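Local structure of complement factor H (Mus musculus, 2YBY) at residues A1-Q9 / R22-G30; F10-L21 / Y33-F41. The protein regulates the complement system of innate immunity; this fragment comprises sushi modules 6 and 7 of factor H. The protein carries 1 engineered substitution. One frame throughout, in Å; residues are numbered along the deposited sequence.

Contact 1. Residues A1-Q9 / R22-G30; sequences ALKPCEFPQ and RPNFPVSIG. Engineered in segment 1-9: Ala1 (natural residue Thr).
The carbonyl O of Leu2 is gripped twice: Ser28 OG donates to it at 2.8 Å, tilted from the carbonyl plane, and water 1 donates as well while accepting from Ile29 N. Ser28 has its OG beside its own backbone N (chi1 -56°), which turns the hydroxyl onto that carbonyl and against Lys3 CG. Further along, Cys5 and Val27 form a single antiparallel hydrogen-bonded bridge. Val27 N gives to Cys5 O at 2.9 Å, and Cys5 N returns a longer bond to Val27 O. Pro26, which follows a cis peptide bond, presses its CB against Lys3 O at 3.3 Å and lies alongside the carboxylate end of Glu6, whose chain bends at chi2 to get there. Two phenylalanines take over where the backbone bonds stop. The Phe25 ring receives Pro8 CD over one face, 4.0 Å from the ring centroid, and has Cys5 O at its edge. The Phe7 ring meets it obliquely, the planes 58° apart, with Phe7 CD1 3.7 Å from Phe25 CD2. The side chains of Phe7 and Arg22, the latter extended from CG to NE, cross at about a right angle: Arg22 CG sits over the centre of one ring face, 3.7 Å from the centroid, and Arg22 NH1 approaches Phe7 CE2 at 3.3 Å. Outside the pair, Trp59 touches Cys5, Pro8 and Val27 and donates through NE1 to Glu6 O. With Cys5 disulfide-bonded to Cys54 beside this tryptophan, the arrangement is characteristic of the N-terminal end of a sushi (complement control protein) module.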
# COMPACT_ATOMS: atom_id res chain seq x y z
N ALA A 1 1.91 19.84 27.69
CA ALA A 1 1.14 19.41 26.52
C ALA A 1 0.97 17.92 26.65
O ALA A 1 1.85 17.23 27.18
CB ALA A 1 1.90 19.74 25.24
N LEU A 2 -0.17 17.42 26.20
CA LEU A 2 -0.41 15.98 26.26
C LEU A 2 0.46 15.28 25.25
O LEU A 2 0.61 15.80 24.12
CB LEU A 2 -1.88 15.67 25.93
CG LEU A 2 -2.95 16.28 26.83
CD1 LEU A 2 -4.30 16.15 26.21
CD2 LEU A 2 -2.93 15.64 28.22
N LYS A 3 0.99 14.12 25.62
CA LYS A 3 1.84 13.28 24.77
C LYS A 3 1.25 11.84 24.75
O LYS A 3 1.75 10.95 25.42
CB LYS A 3 3.28 13.28 25.29
CG LYS A 3 3.93 14.65 25.13
CD LYS A 3 5.37 14.65 25.54
CE LYS A 3 6.03 15.97 25.23
NZ LYS A 3 7.51 15.88 25.40
N PRO A 4 0.16 11.65 23.99
CA PRO A 4 -0.52 10.34 24.01
C PRO A 4 -0.03 9.29 23.02
O PRO A 4 -0.49 8.16 23.12
CB PRO A 4 -1.95 10.72 23.68
CG PRO A 4 -1.84 11.86 22.75
CD PRO A 4 -0.58 12.62 23.16
N CYS A 5 0.84 9.66 22.05
CA CYS A 5 1.29 8.72 21.02
C CYS A 5 2.62 8.12 21.35
O CYS A 5 3.63 8.83 21.31
CB CYS A 5 1.32 9.40 19.66
SG CYS A 5 -0.32 9.81 19.03
N GLU A 6 2.63 6.83 21.65
CA GLU A 6 3.87 6.14 21.98
C GLU A 6 4.65 5.80 20.70
O GLU A 6 4.14 5.94 19.59
CB GLU A 6 3.59 4.87 22.83
CG GLU A 6 2.98 5.16 24.21
CD GLU A 6 3.90 5.77 25.25
OE1 GLU A 6 5.07 5.35 25.35
OE2 GLU A 6 3.40 6.61 26.03
N PHE A 7 5.89 5.29 20.87
CA PHE A 7 6.76 4.92 19.75
C PHE A 7 5.98 3.95 18.83
O PHE A 7 5.49 2.92 19.33
CB PHE A 7 8.07 4.29 20.27
CG PHE A 7 8.98 3.80 19.17
CD1 PHE A 7 9.40 4.66 18.15
CD2 PHE A 7 9.38 2.47 19.11
CE1 PHE A 7 10.18 4.18 17.10
CE2 PHE A 7 10.15 2.01 18.06
CZ PHE A 7 10.54 2.86 17.07
N PRO A 8 5.75 4.31 17.55
CA PRO A 8 4.93 3.44 16.69
C PRO A 8 5.68 2.27 16.10
O PRO A 8 6.69 2.46 15.40
CB PRO A 8 4.46 4.40 15.59
CG PRO A 8 5.52 5.39 15.47
CD PRO A 8 6.17 5.53 16.83
N GLN A 9 5.19 1.05 16.40
CA GLN A 9 5.76 -0.19 15.84
C GLN A 9 4.65 -0.96 15.14
O GLN A 9 3.63 -1.22 15.75
CB GLN A 9 6.38 -1.03 16.93
CG GLN A 9 7.46 -0.24 17.64
CD GLN A 9 8.26 -1.09 18.59
OE1 GLN A 9 9.20 -1.77 18.19
NE2 GLN A 9 7.88 -1.08 19.85
N ARG A 22 13.20 7.19 18.43
CA ARG A 22 12.58 6.31 19.46
C ARG A 22 12.54 6.95 20.86
O ARG A 22 11.47 7.07 21.45
CB ARG A 22 13.25 4.94 19.47
CG ARG A 22 12.64 3.95 20.42
CD ARG A 22 13.27 2.61 20.16
NE ARG A 22 12.55 1.55 20.84
CZ ARG A 22 12.26 0.35 20.33
NH1 ARG A 22 12.63 0.02 19.10
NH2 ARG A 22 11.59 -0.54 21.06
N PRO A 23 13.67 7.51 21.34
CA PRO A 23 13.66 8.18 22.66
C PRO A 23 12.79 9.44 22.80
O PRO A 23 12.56 9.90 23.93
CB PRO A 23 15.13 8.53 22.86
CG PRO A 23 15.87 7.53 22.02
CD PRO A 23 15.04 7.42 20.80
N ASN A 24 12.40 10.06 21.68
CA ASN A 24 11.57 11.28 21.65
C ASN A 24 10.13 10.99 22.09
O ASN A 24 9.41 11.91 22.50
CB ASN A 24 11.56 11.84 20.22
CG ASN A 24 11.39 13.34 20.12
OD1 ASN A 24 10.38 13.90 20.54
ND2 ASN A 24 12.38 14.00 19.53
N PHE A 25 9.71 9.72 22.01
CA PHE A 25 8.35 9.28 22.29
C PHE A 25 8.09 9.11 23.79
O PHE A 25 9.02 8.77 24.53
CB PHE A 25 8.05 7.98 21.51
CG PHE A 25 7.98 8.26 20.02
CD1 PHE A 25 6.81 8.71 19.45
CD2 PHE A 25 9.11 8.20 19.24
CE1 PHE A 25 6.76 9.04 18.10
CE2 PHE A 25 9.06 8.54 17.88
CZ PHE A 25 7.89 9.02 17.34
N PRO A 26 6.86 9.33 24.28
CA PRO A 26 5.66 9.74 23.53
C PRO A 26 5.66 11.17 22.99
O PRO A 26 6.45 12.02 23.43
CB PRO A 26 4.53 9.48 24.52
CG PRO A 26 5.17 9.76 25.86
CD PRO A 26 6.56 9.18 25.72
N VAL A 27 4.78 11.43 22.01
CA VAL A 27 4.70 12.72 21.34
C VAL A 27 3.26 13.23 21.32
O VAL A 27 2.32 12.45 21.54
CB VAL A 27 5.28 12.66 19.89
CG1 VAL A 27 6.76 12.29 19.90
CG2 VAL A 27 4.49 11.69 19.03
N SER A 28 3.10 14.53 21.01
CA SER A 28 1.79 15.19 20.98
C SER A 28 1.00 15.02 19.71
O SER A 28 1.58 14.77 18.64
CB SER A 28 1.95 16.68 21.26
OG SER A 28 2.61 16.87 22.50
N ILE A 29 -0.32 15.26 19.80
CA ILE A 29 -1.24 15.21 18.66
C ILE A 29 -0.81 16.30 17.68
O ILE A 29 -0.45 17.40 18.09
CB ILE A 29 -2.72 15.35 19.11
CG1 ILE A 29 -3.20 14.03 19.77
CG2 ILE A 29 -3.66 15.72 17.91
CD1 ILE A 29 -4.46 14.21 20.71
N GLY A 30 -0.81 15.96 16.40
CA GLY A 30 -0.37 16.88 15.36
C GLY A 30 1.01 16.53 14.82
O GLY A 30 1.31 16.88 13.68
O HOH W 1 -1.45 16.03 22.25
O HOH W 2 8.10 14.46 22.70

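Contact 2. Residues F10-L21 / Y33-F41; sequences FKYGRLYYEESL and YSYKCDNGF
Strands 13-15 and 33-37 run antiparallel at 159°, their axes 4.7 Å apart, as the edge and middle strands of the small three-stranded sheet of a sushi module. Arg14 and Lys36 form the hydrogen-bonded pair, flanked by the non-hydrogen-bonded pairs Gly13 with Cys37 and Leu15 with Tyr35. Tyr16 N to Ser34 O and Asp38 N to Tyr12 O, the latter 2.8 Å, extend the pairing at the two ends. On the face bearing Arg14 and Lys36, the Lys36 and Tyr16 side chains cross at about a right angle, with Lys36 CG over one face of the Tyr16 ring, offset toward the rim and 4.3 Å from its centroid. Leu15 sends CD1 to Tyr33 CB and CD2 to Tyr35 CB, and Leu21 CD1 reaches Tyr33 CD1 from the short helix. Phe10 turns its edge toward the face of Tyr35 in an offset T-shaped pair, the planes 79° apart, while Tyr35 OH bonds to Pro64 O. Cys37 is disulfide-bonded to Cys65. The Tyr12 and Phe41 rings form an offset stack with centroids 4.1 Å apart and planes only 7° from parallel. Tyr12 CB also lies over the Phe41 face, and Lys11 CB covers the opposite face of the tyrosine. Asp38 O accepts from Phe41 N in a type II turn. Bends at chi2 and chi3 fold Arg14 back to Asp38; water 3 joins NH2 to OD2, water 4 joins NE to OD1, and Arg14 NH2 makes the salt bridge directly with the syn lone pair of Asp38 OD1 at 2.7 Å.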
# COMPACT_ATOMS: atom_id res chain seq x y z
N PHE A 10 4.81 -1.25 13.83
CA PHE A 10 3.75 -1.86 13.03
C PHE A 10 4.34 -2.85 12.04
O PHE A 10 5.55 -2.88 11.89
CB PHE A 10 2.97 -0.75 12.29
CG PHE A 10 3.80 0.29 11.58
CD1 PHE A 10 4.28 1.41 12.26
CD2 PHE A 10 4.19 0.11 10.27
CE1 PHE A 10 5.04 2.38 11.60
CE2 PHE A 10 4.99 1.05 9.62
CZ PHE A 10 5.42 2.18 10.29
N LYS A 11 3.51 -3.70 11.41
CA LYS A 11 4.03 -4.69 10.47
C LYS A 11 4.36 -4.12 9.13
O LYS A 11 3.74 -3.16 8.66
CB LYS A 11 3.04 -5.85 10.26
CG LYS A 11 2.81 -6.71 11.49
CD LYS A 11 2.19 -8.07 11.13
CE LYS A 11 3.21 -9.15 10.89
NZ LYS A 11 2.56 -10.45 10.60
N TYR A 12 5.31 -4.75 8.47
CA TYR A 12 5.72 -4.50 7.12
C TYR A 12 6.27 -3.11 6.81
O TYR A 12 6.25 -2.69 5.65
CB TYR A 12 4.58 -4.85 6.17
CG TYR A 12 3.93 -6.18 6.46
CD1 TYR A 12 4.67 -7.35 6.48
CD2 TYR A 12 2.56 -6.26 6.69
CE1 TYR A 12 4.06 -8.59 6.70
CE2 TYR A 12 1.94 -7.49 6.92
CZ TYR A 12 2.70 -8.64 6.96
OH TYR A 12 2.11 -9.87 7.18
N GLY A 13 6.81 -2.46 7.80
CA GLY A 13 7.46 -1.18 7.60
C GLY A 13 7.90 -0.56 8.90
O GLY A 13 7.71 -1.12 10.00
N ARG A 14 8.46 0.65 8.75
CA ARG A 14 8.99 1.37 9.91
C ARG A 14 9.18 2.84 9.65
O ARG A 14 9.36 3.25 8.52
CB ARG A 14 10.37 0.80 10.31
CG ARG A 14 11.30 0.78 9.10
CD ARG A 14 12.18 -0.43 9.01
NE ARG A 14 11.51 -1.60 8.42
CZ ARG A 14 10.93 -2.60 9.08
NH1 ARG A 14 10.88 -2.60 10.41
NH2 ARG A 14 10.38 -3.61 8.41
N LEU A 15 9.22 3.62 10.70
CA LEU A 15 9.62 5.01 10.59
C LEU A 15 11.05 5.10 10.06
O LEU A 15 11.92 4.25 10.37
CB LEU A 15 9.67 5.68 11.99
CG LEU A 15 8.37 5.85 12.77
CD1 LEU A 15 8.53 6.91 13.86
CD2 LEU A 15 7.24 6.18 11.90
N TYR A 16 11.33 6.18 9.32
CA TYR A 16 12.69 6.53 8.99
C TYR A 16 13.30 7.07 10.30
O TYR A 16 12.59 7.56 11.17
CB TYR A 16 12.76 7.64 7.95
CG TYR A 16 12.47 7.21 6.53
CD1 TYR A 16 13.49 6.80 5.68
CD2 TYR A 16 11.19 7.31 6.00
CE1 TYR A 16 13.22 6.41 4.37
CE2 TYR A 16 10.92 6.98 4.68
CZ TYR A 16 11.95 6.58 3.85
OH TYR A 16 11.65 6.24 2.54
N TYR A 17 14.62 6.95 10.45
CA TYR A 17 15.32 7.51 11.63
C TYR A 17 14.81 6.98 12.95
O TYR A 17 14.77 7.71 13.94
CB TYR A 17 15.20 9.03 11.63
CG TYR A 17 15.71 9.59 10.34
CD1 TYR A 17 17.00 9.33 9.91
CD2 TYR A 17 14.90 10.38 9.53
CE1 TYR A 17 17.47 9.81 8.70
CE2 TYR A 17 15.37 10.90 8.33
CZ TYR A 17 16.65 10.60 7.91
OH TYR A 17 17.14 11.09 6.72
N GLU A 18 14.45 5.73 12.97
CA GLU A 18 13.92 5.06 14.15
C GLU A 18 14.83 5.31 15.40
O GLU A 18 14.32 5.62 16.48
CB GLU A 18 13.79 3.56 13.85
CG GLU A 18 12.43 2.99 14.14
CD GLU A 18 12.28 1.48 13.97
OE1 GLU A 18 13.26 0.83 13.55
OE2 GLU A 18 11.16 0.97 14.20
N GLU A 19 16.20 5.29 15.22
CA GLU A 19 17.13 5.42 16.39
C GLU A 19 17.32 6.88 16.88
O GLU A 19 17.47 7.06 18.08
CB GLU A 19 18.47 4.70 16.18
CG GLU A 19 18.88 3.65 15.16
CD GLU A 19 18.36 3.52 13.74
OE1 GLU A 19 18.20 4.53 13.04
OE2 GLU A 19 18.09 2.40 13.30
N SER A 20 17.36 7.88 15.99
CA SER A 20 17.41 9.27 16.44
C SER A 20 16.04 9.65 17.11
O SER A 20 16.01 10.48 18.03
CB SER A 20 17.68 10.20 15.25
OG SER A 20 17.16 11.51 15.46
N LEU A 21 14.93 8.97 16.68
CA LEU A 21 13.58 9.28 17.16
C LEU A 21 12.97 8.49 18.32
O LEU A 21 12.23 9.10 19.09
CB LEU A 21 12.61 9.22 15.97
CG LEU A 21 12.77 10.31 14.94
CD1 LEU A 21 11.89 10.01 13.73
CD2 LEU A 21 12.44 11.71 15.52
N TYR A 33 5.46 11.66 11.26
CA TYR A 33 6.78 11.09 11.02
C TYR A 33 6.78 10.33 9.72
O TYR A 33 5.86 9.57 9.49
CB TYR A 33 7.16 10.15 12.17
CG TYR A 33 7.28 10.89 13.48
CD1 TYR A 33 8.43 11.60 13.79
CD2 TYR A 33 6.17 11.10 14.29
CE1 TYR A 33 8.51 12.39 14.93
CE2 TYR A 33 6.23 11.91 15.42
CZ TYR A 33 7.42 12.54 15.74
OH TYR A 33 7.53 13.40 16.80
N SER A 34 7.82 10.51 8.88
CA SER A 34 7.88 9.79 7.63
C SER A 34 8.17 8.32 7.89
O SER A 34 8.90 7.98 8.83
CB SER A 34 8.97 10.40 6.74
OG SER A 34 10.23 10.37 7.37
N TYR A 35 7.61 7.43 7.05
CA TYR A 35 7.84 6.00 7.17
C TYR A 35 7.86 5.38 5.80
O TYR A 35 7.38 5.96 4.82
CB TYR A 35 6.80 5.31 8.08
CG TYR A 35 5.43 5.15 7.46
CD1 TYR A 35 4.48 6.14 7.58
CD2 TYR A 35 5.06 3.97 6.81
CE1 TYR A 35 3.19 5.99 7.05
CE2 TYR A 35 3.80 3.82 6.24
CZ TYR A 35 2.85 4.82 6.40
OH TYR A 35 1.58 4.70 5.90
N LYS A 36 8.39 4.18 5.74
CA LYS A 36 8.46 3.42 4.50
C LYS A 36 8.00 2.00 4.79
O LYS A 36 7.87 1.61 5.96
CB LYS A 36 9.89 3.44 3.93
CG LYS A 36 10.91 2.81 4.87
CD LYS A 36 12.33 2.79 4.30
CE LYS A 36 13.30 2.19 5.30
NZ LYS A 36 14.62 1.90 4.68
N CYS A 37 7.72 1.26 3.75
CA CYS A 37 7.26 -0.10 3.87
C CYS A 37 8.25 -1.07 3.25
O CYS A 37 8.98 -0.73 2.33
CB CYS A 37 5.88 -0.26 3.24
SG CYS A 37 4.63 0.83 3.94
N ASP A 38 8.16 -2.33 3.68
CA ASP A 38 8.97 -3.41 3.14
C ASP A 38 8.67 -3.62 1.64
O ASP A 38 7.56 -3.36 1.19
CB ASP A 38 8.62 -4.73 3.85
CG ASP A 38 8.84 -4.78 5.35
OD1 ASP A 38 9.32 -3.79 5.91
OD2 ASP A 38 8.49 -5.80 5.95
N ASN A 39 9.61 -4.21 0.91
CA ASN A 39 9.37 -4.58 -0.47
C ASN A 39 8.12 -5.43 -0.56
O ASN A 39 7.95 -6.38 0.22
CB ASN A 39 10.55 -5.41 -1.00
CG ASN A 39 11.84 -4.62 -1.05
OD1 ASN A 39 11.83 -3.38 -1.14
ND2 ASN A 39 12.98 -5.31 -0.91
N GLY A 40 7.26 -5.09 -1.50
CA GLY A 40 5.98 -5.78 -1.66
C GLY A 40 4.82 -5.11 -0.96
O GLY A 40 3.68 -5.59 -1.04
N PHE A 41 5.11 -4.04 -0.18
CA PHE A 41 4.13 -3.32 0.62
C PHE A 41 4.21 -1.84 0.37
O PHE A 41 5.18 -1.32 -0.23
CB PHE A 41 4.35 -3.58 2.12
CG PHE A 41 4.11 -5.02 2.47
CD1 PHE A 41 5.13 -5.96 2.38
CD2 PHE A 41 2.86 -5.45 2.87
CE1 PHE A 41 4.88 -7.30 2.63
CE2 PHE A 41 2.63 -6.79 3.20
CZ PHE A 41 3.65 -7.70 3.07
O HOH W 3 9.14 -6.58 8.33
O HOH W 4 10.68 -1.31 5.64
O HOH W 5 10.50 9.28 10.65

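How the contacts relate
The segments of contacts 1 and 2 alternate along the chain: residues 1-9 run on into 10-21, which lead through 22-30 toward 33-41. Both contacts lie within the first sushi repeat, their centres about 16 Å apart, and side-chain packing joins them. Pro8 CG meets Leu15 CD1 at 3.7 Å, and Phe25 CZ meets Tyr33 CE2 at 3.8 Å, while Phe7 CZ packs on Glu18 CG at 3.5 Å. Leu52 of strand 50-55 touches Pro8 from contact 1 and Phe10 and Tyr35 from contact 2. Val27 CG1 of contact 1 packs against Tyr33 OH of contact 2 at 3.4 Å, so that Tyr33 meets both Phe25 and Val27.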